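Local coordinates for transposable element Tc3 transposase (Caenorhabditis elegans, PDB 1TC3), which binds specifically to the terminal nucleotides of the Tc3 inverted repeats and makes the double-strand breaks that excise the element for insertion elsewhere, at residues R11-V16 with R29-S34. Sequence-based numbering, arbitrary orientation.
With nucleotides of chain B; nucleotides of chain A.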
ATOM      1  N   ARG C  11       2.224   3.502   4.020  1.00 25.74           N
ATOM      2  CA  ARG C  11       2.789   2.189   3.973  1.00 28.88           C
ATOM      3  C   ARG C  11       2.775   1.480   5.298  1.00 24.60           C
ATOM      4  O   ARG C  11       2.876   0.274   5.363  1.00 32.21           O
ATOM      5  CB  ARG C  11       4.174   2.119   3.359  1.00 39.73           C
ATOM      6  CG  ARG C  11       4.288   2.762   1.984  1.00 44.36           C
ATOM      7  CD  ARG C  11       5.747   2.939   1.550  1.00 47.74           C
ATOM      8  NE  ARG C  11       6.383   4.118   2.152  1.00 60.85           N
ATOM      9  CZ  ARG C  11       7.357   4.035   3.052  1.00100.00           C
ATOM     10  NH1 ARG C  11       7.830   2.847   3.443  1.00100.00           N
ATOM     11  NH2 ARG C  11       7.876   5.164   3.558  1.00 94.44           N
ATOM     12  N   ALA C  12       2.679   2.233   6.350  1.00 25.05           N
ATOM     13  CA  ALA C  12       2.696   1.640   7.680  1.00 32.25           C
ATOM     14  C   ALA C  12       1.350   1.001   7.975  1.00 37.08           C
ATOM     15  O   ALA C  12       1.240  -0.028   8.615  1.00 35.13           O
ATOM     16  CB  ALA C  12       2.991   2.718   8.720  1.00 35.62           C
ATOM     17  N   GLN C  13       0.315   1.656   7.506  1.00 22.12           N
ATOM     18  CA  GLN C  13      -0.994   1.131   7.669  1.00 20.19           C
ATOM     19  C   GLN C  13      -1.066  -0.182   6.875  1.00 37.33           C
ATOM     20  O   GLN C  13      -1.374  -1.285   7.349  1.00 45.50           O
ATOM     21  CB  GLN C  13      -1.930   2.203   7.130  1.00 18.25           C
ATOM     22  CG  GLN C  13      -1.917   3.408   8.065  1.00 10.82           C
ATOM     23  CD  GLN C  13      -2.840   4.481   7.566  1.00 24.75           C
ATOM     24  OE1 GLN C  13      -2.995   4.653   6.352  1.00 32.66           O
ATOM     25  NE2 GLN C  13      -3.422   5.238   8.501  1.00 19.54           N
ATOM     26  N   LEU C  14      -0.730  -0.062   5.625  1.00 28.38           N
ATOM     27  CA  LEU C  14      -0.710  -1.194   4.768  1.00 25.55           C
ATOM     28  C   LEU C  14      -0.008  -2.355   5.395  1.00 32.33           C
ATOM     29  O   LEU C  14      -0.321  -3.495   5.124  1.00 37.03           O
ATOM     30  CB  LEU C  14       0.120  -0.868   3.527  1.00 25.70           C
ATOM     31  CG  LEU C  14      -0.562   0.143   2.646  1.00 30.03           C
ATOM     32  CD1 LEU C  14       0.206   0.206   1.349  1.00 29.31           C
ATOM     33  CD2 LEU C  14      -1.987  -0.316   2.347  1.00 31.49           C
ATOM     34  N   ASP C  15       1.012  -2.113   6.166  1.00 31.53           N
ATOM     35  CA  ASP C  15       1.703  -3.277   6.663  1.00 32.40           C
ATOM     36  C   ASP C  15       0.916  -3.966   7.720  1.00 33.25           C
ATOM     37  O   ASP C  15       0.971  -5.178   7.841  1.00 37.47           O
ATOM     38  CB  ASP C  15       3.151  -3.039   7.139  1.00 37.75           C
ATOM     39  CG  ASP C  15       3.958  -2.170   6.250  1.00 53.21           C
ATOM     40  OD1 ASP C  15       4.248  -2.734   5.104  1.00 47.90           O
ATOM     41  OD2 ASP C  15       4.273  -1.050   6.582  1.00 59.75           O
ATOM     42  N   VAL C  16       0.215  -3.168   8.492  1.00 22.96           N
ATOM     43  CA  VAL C  16      -0.577  -3.713   9.573  1.00 21.27           C
ATOM     44  C   VAL C  16      -1.796  -4.426   9.018  1.00 29.06           C
ATOM     45  O   VAL C  16      -2.056  -5.562   9.372  1.00 33.82           O
ATOM     46  CB  VAL C  16      -0.930  -2.631  10.562  1.00 21.34           C
ATOM     47  CG1 VAL C  16      -2.094  -1.798  10.047  1.00 19.23           C
ATOM     48  CG2 VAL C  16      -1.256  -3.249  11.904  1.00 23.69           C
ATOM     49  N   ARG C  29     -10.023   1.324   0.116  1.00 27.53           N
ATOM     50  CA  ARG C  29     -11.017   2.227   0.619  1.00 30.29           C
ATOM     51  C   ARG C  29     -10.555   2.886   1.867  1.00 34.89           C
ATOM     52  O   ARG C  29     -10.757   4.084   2.098  1.00 35.30           O
ATOM     53  CB  ARG C  29     -12.371   1.563   0.789  1.00 38.03           C
ATOM     54  CG  ARG C  29     -12.828   0.801  -0.445  1.00 36.78           C
ATOM     55  CD  ARG C  29     -14.229   0.255  -0.235  1.00 47.69           C
ATOM     56  NE  ARG C  29     -14.257  -1.193  -0.121  1.00 35.68           N
ATOM     57  CZ  ARG C  29     -14.387  -1.830   1.028  1.00 75.78           C
ATOM     58  NH1 ARG C  29     -14.533  -1.180   2.205  1.00 46.78           N
ATOM     59  NH2 ARG C  29     -14.386  -3.165   0.971  1.00 47.26           N
ATOM     60  N   LYS C  30      -9.923   2.065   2.662  1.00 27.74           N
ATOM     61  CA  LYS C  30      -9.468   2.562   3.931  1.00 31.65           C
ATOM     62  C   LYS C  30      -8.525   3.762   3.830  1.00 39.52           C
ATOM     63  O   LYS C  30      -8.714   4.737   4.534  1.00 38.71           O
ATOM     64  CB  LYS C  30      -8.956   1.450   4.825  1.00 32.08           C
ATOM     65  CG  LYS C  30      -9.932   1.070   5.916  1.00 33.77           C
ATOM     66  CD  LYS C  30     -11.307   0.819   5.340  1.00 63.93           C
ATOM     67  CE  LYS C  30     -12.375   0.520   6.373  1.00 51.91           C
ATOM     68  NZ  LYS C  30     -13.595  -0.022   5.748  1.00 86.34           N
ATOM     69  N   ILE C  31      -7.519   3.735   2.948  1.00 31.36           N
ATOM     70  CA  ILE C  31      -6.623   4.877   2.868  1.00 23.77           C
ATOM     71  C   ILE C  31      -6.701   5.620   1.562  1.00 33.38           C
ATOM     72  O   ILE C  31      -5.826   6.382   1.161  1.00 41.82           O
ATOM     73  CB  ILE C  31      -5.210   4.452   3.097  1.00 20.72           C
ATOM     74  CG1 ILE C  31      -4.839   3.653   1.870  1.00 19.36           C
ATOM     75  CG2 ILE C  31      -5.136   3.615   4.362  1.00 27.44           C
ATOM     76  CD1 ILE C  31      -3.441   3.083   1.983  1.00 25.81           C
ATOM     77  N   SER C  32      -7.787   5.424   0.900  1.00 22.18           N
ATOM     78  CA  SER C  32      -7.967   6.120  -0.346  1.00 21.59           C
ATOM     79  C   SER C  32      -6.828   6.037  -1.328  1.00 29.73           C
ATOM     80  O   SER C  32      -6.448   7.024  -1.911  1.00 44.88           O
ATOM     81  CB  SER C  32      -8.422   7.531  -0.096  1.00 30.14           C
ATOM     82  OG  SER C  32      -9.405   7.468   0.919  1.00 44.44           O
ATOM     83  N   ARG C  33      -6.326   4.846  -1.574  1.00 29.06           N
ATOM     84  CA  ARG C  33      -5.277   4.627  -2.533  1.00 25.48           C
ATOM     85  C   ARG C  33      -5.677   3.517  -3.487  1.00 33.56           C
ATOM     86  O   ARG C  33      -6.387   2.608  -3.122  1.00 37.12           O
ATOM     87  CB  ARG C  33      -3.997   4.213  -1.831  1.00 34.77           C
ATOM     88  CG  ARG C  33      -3.243   5.376  -1.212  1.00 50.16           C
ATOM     89  CD  ARG C  33      -3.055   6.567  -2.136  1.00 33.85           C
ATOM     90  NE  ARG C  33      -2.191   7.559  -1.511  1.00 64.33           N
ATOM     91  CZ  ARG C  33      -1.146   8.150  -2.083  1.00 72.28           C
ATOM     92  NH1 ARG C  33      -0.778   7.902  -3.337  1.00 27.24           N
ATOM     93  NH2 ARG C  33      -0.434   9.025  -1.373  1.00 63.01           N
ATOM     94  N   SER C  34      -5.206   3.589  -4.711  1.00 38.98           N
ATOM     95  CA  SER C  34      -5.470   2.597  -5.725  1.00 33.62           C
ATOM     96  C   SER C  34      -4.958   1.229  -5.269  1.00 44.70           C
ATOM     97  O   SER C  34      -4.030   1.102  -4.464  1.00 46.95           O
ATOM     98  CB  SER C  34      -4.742   3.009  -7.005  1.00 33.95           C
ATOM     99  OG  SER C  34      -3.354   2.712  -6.906  1.00 53.85           O
TER
ATOM    100  P    DG B  10      -2.890   6.717  -6.387  1.00 43.44           P
ATOM    101  OP1  DG B  10      -3.659   7.775  -5.694  1.00 42.05           O
ATOM    102  OP2  DG B  10      -2.912   5.328  -5.894  1.00 28.11           O
ATOM    103  O5'  DG B  10      -3.209   6.817  -7.962  1.00 26.90           O
ATOM    104  C5'  DG B  10      -3.725   7.978  -8.549  1.00 36.04           C
ATOM    105  C4'  DG B  10      -4.436   7.672  -9.867  1.00 23.64           C
ATOM    106  O4'  DG B  10      -3.686   6.721 -10.648  1.00 29.68           O
ATOM    107  C3'  DG B  10      -5.829   7.055  -9.721  1.00 36.83           C
ATOM    108  O3'  DG B  10      -6.821   7.963 -10.151  1.00 21.52           O
ATOM    109  C2'  DG B  10      -5.820   5.769 -10.566  1.00 34.13           C
ATOM    110  C1'  DG B  10      -4.575   5.920 -11.426  1.00 53.48           C
ATOM    111  N9   DG B  10      -3.822   4.701 -11.692  1.00 19.55           N
ATOM    112  C8   DG B  10      -3.168   3.873 -10.807  1.00 49.39           C
ATOM    113  N7   DG B  10      -2.423   2.958 -11.381  1.00 38.04           N
ATOM    114  C5   DG B  10      -2.491   3.305 -12.723  1.00 12.79           C
ATOM    115  C6   DG B  10      -1.893   2.674 -13.797  1.00 25.27           C
ATOM    116  O6   DG B  10      -1.135   1.712 -13.744  1.00 27.60           O
ATOM    117  N1   DG B  10      -2.209   3.289 -15.001  1.00 13.86           N
ATOM    118  C2   DG B  10      -3.044   4.377 -15.120  1.00 37.31           C
ATOM    119  N2   DG B  10      -3.227   4.802 -16.369  1.00 25.09           N
ATOM    120  N3   DG B  10      -3.626   5.001 -14.097  1.00 20.51           N
ATOM    121  C4   DG B  10      -3.321   4.387 -12.934  1.00 27.74           C
TER
ATOM    122  P    DG A   6     -14.339  -6.519  -0.485  1.00 31.85           P
ATOM    123  OP1  DG A   6     -13.762  -6.228   0.821  1.00 22.50           O
ATOM    124  OP2  DG A   6     -14.513  -5.472  -1.495  1.00 20.50           O
ATOM    125  O5'  DG A   6     -13.547  -7.658  -1.249  1.00 32.85           O
ATOM    126  C5'  DG A   6     -13.217  -8.931  -0.748  1.00 31.64           C
ATOM    127  C4'  DG A   6     -12.949  -9.907  -1.901  1.00 25.78           C
ATOM    128  O4'  DG A   6     -14.091  -9.978  -2.787  1.00 20.05           O
ATOM    129  C3'  DG A   6     -11.896  -9.516  -2.910  1.00 31.86           C
ATOM    130  O3'  DG A   6     -10.623  -9.524  -2.319  1.00 22.97           O
ATOM    131  C2'  DG A   6     -12.123 -10.677  -3.880  1.00  9.58           C
ATOM    132  C1'  DG A   6     -13.627 -10.538  -4.018  1.00 26.05           C
ATOM    133  N9   DG A   6     -13.937  -9.603  -5.063  1.00 12.25           N
ATOM    134  C8   DG A   6     -14.390  -8.335  -4.825  1.00 32.81           C
ATOM    135  N7   DG A   6     -14.629  -7.656  -5.920  1.00 23.27           N
ATOM    136  C5   DG A   6     -14.336  -8.549  -6.933  1.00 14.80           C
ATOM    137  C6   DG A   6     -14.371  -8.371  -8.332  1.00 32.21           C
ATOM    138  O6   DG A   6     -14.690  -7.344  -8.981  1.00 24.68           O
ATOM    139  N1   DG A   6     -13.981  -9.543  -8.979  1.00 39.26           N
ATOM    140  C2   DG A   6     -13.589 -10.703  -8.331  1.00 41.74           C
ATOM    141  N2   DG A   6     -13.227 -11.728  -9.099  1.00 20.84           N
ATOM    142  N3   DG A   6     -13.530 -10.865  -7.019  1.00 24.92           N
ATOM    143  C4   DG A   6     -13.902  -9.749  -6.401  1.00 40.73           C
TER
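I31 meets both L14 and Q13 where helix 24-31 rests on helix 8-19 in the three-helix, helix-turn-helix domain of the transposase, and its two branches illustrate how a small DNA-binding fold divides its surfaces. The CG1 branch runs inward: it sits between the backbone N and the carbonyl carbon (chi1 70°), and the extended chain beyond it carries CD1 to 3.7 Å from L14 CD2. The two side chains cross at roughly a right angle, and buried L14 also packs on I38, Y41 and L42 of helix 35-43, joining all three helices. The CG2 branch faces the looser, solvent side. There the exposed Q13, extended beyond CG, runs antiparallel beside I31 and brings OE1 to 3.1 Å from I31 CG2, an amide oxygen against a methyl, without a hydrogen bond between the segments. With an alanine here both branches go, and L14 CD2 is likely to lose its apolar neighbour from helix 24-31 while the Q13 carboxamide oxygen loses the methyl beside it. The segments bury 126 Å² between them, with I31, L14 and Q13 supplying the contacts.

Beyond I31 the chain turns outward to the DNA. S32 leaves the helix with positive phi, and R33, salt-bridged to E10, leads to S34, the N-cap of helix 35-43. Two residues before I31, R29 turns the edge of its guanidinium to the phosphate of DG6 of chain A, with NH2 3.1 Å from OP1. S34 grips DG10 of chain B twice through a single phosphate oxygen, OP2, with its backbone N at 3.1 Å and its OG at 2.8 Å.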